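Local coordinates for SH3 domain-containing protein (Dictyostelium discoideum, PDB 4NQI), which remodels membranes through its N-terminal inverse BAR (I-BAR) domain, the part described here, and probably binds phosphatidylinositol lipids, at residues B[97-101]-B[102-106]; B[175-178]-B[179-183]. All coordinates share one frame; numbering follows the deposited sequence.

Interaction 1 of 2, residues B[97-101]-B[102-106]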
loop_
_atom_site.group_PDB
_atom_site.type_symbol
_atom_site.label_atom_id
_atom_site.label_comp_id
_atom_site.label_asym_id
_atom_site.label_seq_id
_atom_site.Cartn_x
_atom_site.Cartn_y
_atom_site.Cartn_z
ATOM N N LYS B 97 5.679 -10.660 0.823
ATOM C CA LYS B 97 6.375 -11.884 1.216
ATOM C C LYS B 97 6.038 -12.290 2.654
ATOM O O LYS B 97 5.908 -13.479 2.950
ATOM C CB LYS B 97 7.889 -11.699 1.081
ATOM C CG LYS B 97 8.386 -11.369 -0.326
ATOM C CD LYS B 97 8.500 -12.613 -1.196
ATOM C CE LYS B 97 9.795 -12.611 -2.005
ATOM N NZ LYS B 97 9.909 -11.440 -2.919
ATOM N N VAL B 98 5.910 -11.301 3.538
ATOM C CA VAL B 98 5.555 -11.545 4.936
ATOM C C VAL B 98 4.154 -12.144 5.050
ATOM O O VAL B 98 3.944 -13.111 5.783
ATOM C CB VAL B 98 5.649 -10.253 5.779
ATOM C CG1 VAL B 98 4.968 -10.432 7.130
ATOM C CG2 VAL B 98 7.104 -9.840 5.967
ATOM N N LEU B 99 3.203 -11.568 4.319
ATOM C CA LEU B 99 1.838 -12.084 4.277
ATOM C C LEU B 99 1.822 -13.532 3.792
ATOM O O LEU B 99 1.033 -14.347 4.274
ATOM C CB LEU B 99 0.967 -11.215 3.364
ATOM C CG LEU B 99 -0.502 -11.629 3.231
ATOM C CD1 LEU B 99 -1.213 -11.529 4.569
ATOM C CD2 LEU B 99 -1.224 -10.798 2.176
ATOM N N LEU B 100 2.705 -13.847 2.848
ATOM C CA LEU B 100 2.803 -15.200 2.306
ATOM C C LEU B 100 3.498 -16.155 3.275
ATOM O O LEU B 100 3.018 -17.266 3.509
ATOM C CB LEU B 100 3.552 -15.190 0.968
ATOM C CG LEU B 100 3.746 -16.557 0.304
ATOM C CD1 LEU B 100 2.413 -17.125 -0.147
ATOM C CD2 LEU B 100 4.724 -16.490 -0.867
ATOM N N ASN B 101 4.627 -15.720 3.830
ATOM C CA ASN B 101 5.455 -16.576 4.678
ATOM C C ASN B 101 4.978 -16.675 6.127
ATOM O O ASN B 101 5.144 -17.713 6.767
ATOM C CB ASN B 101 6.911 -16.099 4.654
ATOM C CG ASN B 101 7.536 -16.185 3.273
ATOM O OD1 ASN B 101 7.233 -17.092 2.495
ATOM N ND2 ASN B 101 8.419 -15.240 2.964
ATOM N N GLU B 102 4.396 -15.594 6.641
ATOM C CA GLU B 102 4.024 -15.513 8.053
ATOM C C GLU B 102 2.540 -15.773 8.317
ATOM O O GLU B 102 2.158 -16.080 9.448
ATOM C CB GLU B 102 4.423 -14.157 8.643
ATOM C CG GLU B 102 5.883 -13.769 8.424
ATOM C CD GLU B 102 6.821 -14.437 9.407
ATOM O OE1 GLU B 102 6.338 -15.203 10.270
ATOM O OE2 GLU B 102 8.043 -14.194 9.322
ATOM N N PHE B 103 1.704 -15.645 7.286
ATOM C CA PHE B 103 0.274 -15.933 7.434
ATOM C C PHE B 103 -0.238 -17.070 6.548
ATOM O O PHE B 103 -0.674 -18.106 7.050
ATOM C CB PHE B 103 -0.580 -14.684 7.190
ATOM C CG PHE B 103 -2.057 -14.967 7.156
ATOM C CD1 PHE B 103 -2.714 -15.415 8.293
ATOM C CD2 PHE B 103 -2.787 -14.797 5.990
ATOM C CE1 PHE B 103 -4.073 -15.685 8.269
ATOM C CE2 PHE B 103 -4.146 -15.062 5.960
ATOM C CZ PHE B 103 -4.788 -15.508 7.102
ATOM N N ILE B 104 -0.193 -16.858 5.233
ATOM C CA ILE B 104 -0.793 -17.774 4.259
ATOM C C ILE B 104 -0.351 -19.233 4.414
ATOM O O ILE B 104 -1.182 -20.113 4.646
ATOM C CB ILE B 104 -0.544 -17.293 2.811
ATOM C CG1 ILE B 104 -1.360 -16.029 2.532
ATOM C CG2 ILE B 104 -0.896 -18.383 1.808
ATOM C CD1 ILE B 104 -0.920 -15.278 1.294
ATOM N N THR B 105 0.949 -19.483 4.292
ATOM C CA THR B 105 1.483 -20.840 4.433
ATOM C C THR B 105 1.324 -21.435 5.849
ATOM O O THR B 105 0.900 -22.583 5.986
ATOM C CB THR B 105 2.954 -20.942 3.945
ATOM O OG1 THR B 105 3.086 -20.310 2.664
ATOM C CG2 THR B 105 3.384 -22.395 3.836
ATOM N N PRO B 106 1.662 -20.667 6.907
ATOM C CA PRO B 106 1.494 -21.251 8.247
ATOM C C PRO B 106 0.039 -21.492 8.664
ATOM O O PRO B 106 -0.208 -22.434 9.418
ATOM C CB PRO B 106 2.130 -20.206 9.169
ATOM C CG PRO B 106 3.063 -19.449 8.298
ATOM C CD PRO B 106 2.391 -19.387 6.967
#

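Interaction 2 of 2, residues B[175-178]-B[179-183]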
loop_
_atom_site.group_PDB
_atom_site.type_symbol
_atom_site.label_atom_id
_atom_site.label_comp_id
_atom_site.label_asym_id
_atom_site.label_seq_id
_atom_site.Cartn_x
_atom_site.Cartn_y
_atom_site.Cartn_z
ATOM N N ASN B 175 -16.165 -30.469 31.605
ATOM C CA ASN B 175 -14.749 -30.477 31.240
ATOM C C ASN B 175 -14.561 -30.482 29.725
ATOM O O ASN B 175 -13.696 -29.790 29.192
ATOM C CB ASN B 175 -14.035 -31.686 31.860
ATOM C CG ASN B 175 -13.694 -31.482 33.326
ATOM O OD1 ASN B 175 -13.503 -30.353 33.782
ATOM N ND2 ASN B 175 -13.599 -32.580 34.069
ATOM N N LYS B 176 -15.379 -31.276 29.039
ATOM C CA LYS B 176 -15.324 -31.376 27.585
ATOM C C LYS B 176 -15.819 -30.102 26.908
ATOM O O LYS B 176 -15.440 -29.814 25.772
ATOM C CB LYS B 176 -16.146 -32.569 27.099
ATOM C CG LYS B 176 -15.566 -33.929 27.458
ATOM C CD LYS B 176 -14.112 -34.040 27.023
ATOM C CE LYS B 176 -13.614 -35.470 27.114
ATOM N NZ LYS B 176 -14.483 -36.385 26.333
ATOM N N LEU B 177 -16.673 -29.349 27.598
ATOM C CA LEU B 177 -17.142 -28.069 27.076
ATOM C C LEU B 177 -16.021 -27.033 27.108
ATOM O O LEU B 177 -15.788 -26.331 26.121
ATOM C CB LEU B 177 -18.347 -27.557 27.867
ATOM C CG LEU B 177 -18.824 -26.160 27.456
ATOM C CD1 LEU B 177 -19.243 -26.144 25.994
ATOM C CD2 LEU B 177 -19.961 -25.681 28.343
ATOM N N ARG B 178 -15.340 -26.941 28.249
ATOM C CA ARG B 178 -14.165 -26.088 28.390
ATOM C C ARG B 178 -13.137 -26.427 27.325
ATOM O O ARG B 178 -12.639 -25.544 26.625
ATOM C CB ARG B 178 -13.515 -26.291 29.759
ATOM C CG ARG B 178 -14.171 -25.552 30.907
ATOM C CD ARG B 178 -13.267 -25.562 32.135
ATOM N NE ARG B 178 -13.724 -24.637 33.167
ATOM C CZ ARG B 178 -14.649 -24.929 34.076
ATOM N NH1 ARG B 178 -15.222 -26.126 34.079
ATOM N NH2 ARG B 178 -15.004 -24.026 34.979
ATOM N N ASP B 179 -12.825 -27.716 27.220
ATOM C CA ASP B 179 -11.791 -28.204 26.314
ATOM C C ASP B 179 -12.006 -27.754 24.873
ATOM O O ASP B 179 -11.061 -27.339 24.202
ATOM C CB ASP B 179 -11.694 -29.732 26.384
ATOM C CG ASP B 179 -11.096 -30.224 27.693
ATOM O OD1 ASP B 179 -10.504 -29.402 28.425
ATOM O OD2 ASP B 179 -11.209 -31.434 27.985
ATOM N N VAL B 180 -13.251 -27.816 24.407
ATOM C CA VAL B 180 -13.555 -27.468 23.019
ATOM C C VAL B 180 -13.696 -25.955 22.787
ATOM O O VAL B 180 -13.251 -25.445 21.756
ATOM C CB VAL B 180 -14.791 -28.240 22.483
ATOM C CG1 VAL B 180 -16.064 -27.777 23.170
ATOM C CG2 VAL B 180 -14.907 -28.092 20.977
ATOM N N VAL B 181 -14.294 -25.242 23.743
ATOM C CA VAL B 181 -14.409 -23.786 23.647
ATOM C C VAL B 181 -13.019 -23.153 23.612
ATOM O O VAL B 181 -12.778 -22.189 22.879
ATOM C CB VAL B 181 -15.247 -23.191 24.808
ATOM C CG1 VAL B 181 -15.176 -21.668 24.808
ATOM C CG2 VAL B 181 -16.691 -23.635 24.701
ATOM N N LEU B 182 -12.101 -23.718 24.390
ATOM C CA LEU B 182 -10.723 -23.240 24.420
ATOM C C LEU B 182 -9.944 -23.664 23.173
ATOM O O LEU B 182 -8.991 -22.995 22.778
ATOM C CB LEU B 182 -10.009 -23.706 25.691
ATOM C CG LEU B 182 -10.543 -23.121 27.001
ATOM C CD1 LEU B 182 -9.602 -23.395 28.169
ATOM C CD2 LEU B 182 -10.796 -21.628 26.856
HETATM N N MSE B 183 -10.348 -24.772 22.556
HETATM C CA MSE B 183 -9.765 -25.181 21.280
HETATM C C MSE B 183 -10.097 -24.161 20.192
HETATM O O MSE B 183 -9.291 -23.912 19.295
HETATM C CB MSE B 183 -10.274 -26.565 20.867
HETATM C CG MSE B 183 -9.495 -27.730 21.460
HETATM SE SE MSE B 183 -10.222 -29.455 20.917
HETATM C CE MSE B 183 -10.352 -29.120 19.003
#

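Interaction 1 of 2, residues B[97-101]-B[102-106]
A wider pi-type turn, set in helix 72-140 of the I-BAR helical bundle, joins Leu99 and Leu100 to Ile104 and Thr105 just ahead of Pro106. Up to Glu102 the bonding is that of an alpha helix, Glu102 N reaching Val98 O at 2.7 Å. The step then lengthens: Ile104 N bonds Leu99 O at 3.0 Å and nearly straight (175°), while Phe103 N gives the same oxygen a weak, bent bond. Leu100 O is gripped twice by Thr105, by its N at 3.1 Å and by its OG1 at 3.2 Å, the hydroxyl standing above the carbonyl plane. Across the wide turn the axes of 97-101 and 102-106 differ by 28°. Pro106 has no N-H to continue the series, and the helix kinks there. Ile104 touches both leucines: its CG2 lies 4.0 Å from Leu100 CD1, and its CD1 lies 4.2 Å from Leu99 CG. An alanine in place of Ile104 would remove both branches and would probably leave a gap between the two leucines and beside Ile39 of helix 15-64. Phe103 carries CG anti to its backbone N (chi1 173°), and its side chain runs beside that of Leu99, whose CD1 approaches ring atom CD2 obliquely at 3.9 Å; the ring also meets Phe195 edge-to-face on helix 152-224. Beside that helix, where Val98 touches Lys201 and Glu102 touches Gln197, Glu102 CG rests 3.7 Å from Val98 CG1.

Interaction 2 of 2, residues B[175-178]-B[179-183]
With CG anti to the backbone N in Leu177 (chi1 175°) and CG2 beside the backbone N in Val181, the two side chains lie next to each other and point the same way, Leu177 CD1 meeting Val181 CG2 at 3.8 Å. Val180 takes a different first torsion (chi1 69°): CG1 sits between its own backbone N and carbonyl carbon, 3.3 Å from Leu177 O. Beneath these side chains run regular alpha-helical turns of helix 152-224, one of the long helices of the I-BAR bundle. Val181 N bonds Leu177 O at 3.0 Å, and Leu182 N bonds Arg178 O at 2.9 Å. The bond from Val180 N to Lys176 O is longer, 3.3 Å, its donor standing above the carbonyl plane. Val180 packs on Phe121 of helix 72-140 and on Ile24 of helix 15-64, inside the bundle. Leu177, which also touches Thr20 of its own chain, and Val181 meet Ile238 and Leu230 of the second subunit respectively, while the extended chain of Arg178 carries its guanidinium to a salt bridge with Glu235 of that subunit. Lys176 and Asp179 have opposite charges but do not pair: Lys176 NZ stays 6.2 Å from Asp179 OD2, and the lysine instead forms a salt bridge with Asp128. The lysine's aliphatic part is closer, with CD 4.0 Å from Asp179 OD2.

In the fold
From the N terminus, helix 15-64 leads into helix 72-140, which carries interaction 1, and then helix 152-224, which carries interaction 2. The two contacts follow in series and neither nest nor cross; each joins adjoining turns of one continuous helix, so neither closes a loop. Their centres lie 29 Å apart, with nearest atoms about 13 Å apart. Interaction 1, close to the centre of the elongated chain, packs against helices 15-64 and 152-224. Interaction 2, farther along the bundle, packs against helices 15-64 and 72-140 and also reaches the second subunit. Within the dimer, residues 97-106 contact only their own chain, whereas 175-183 also contact the second subunit.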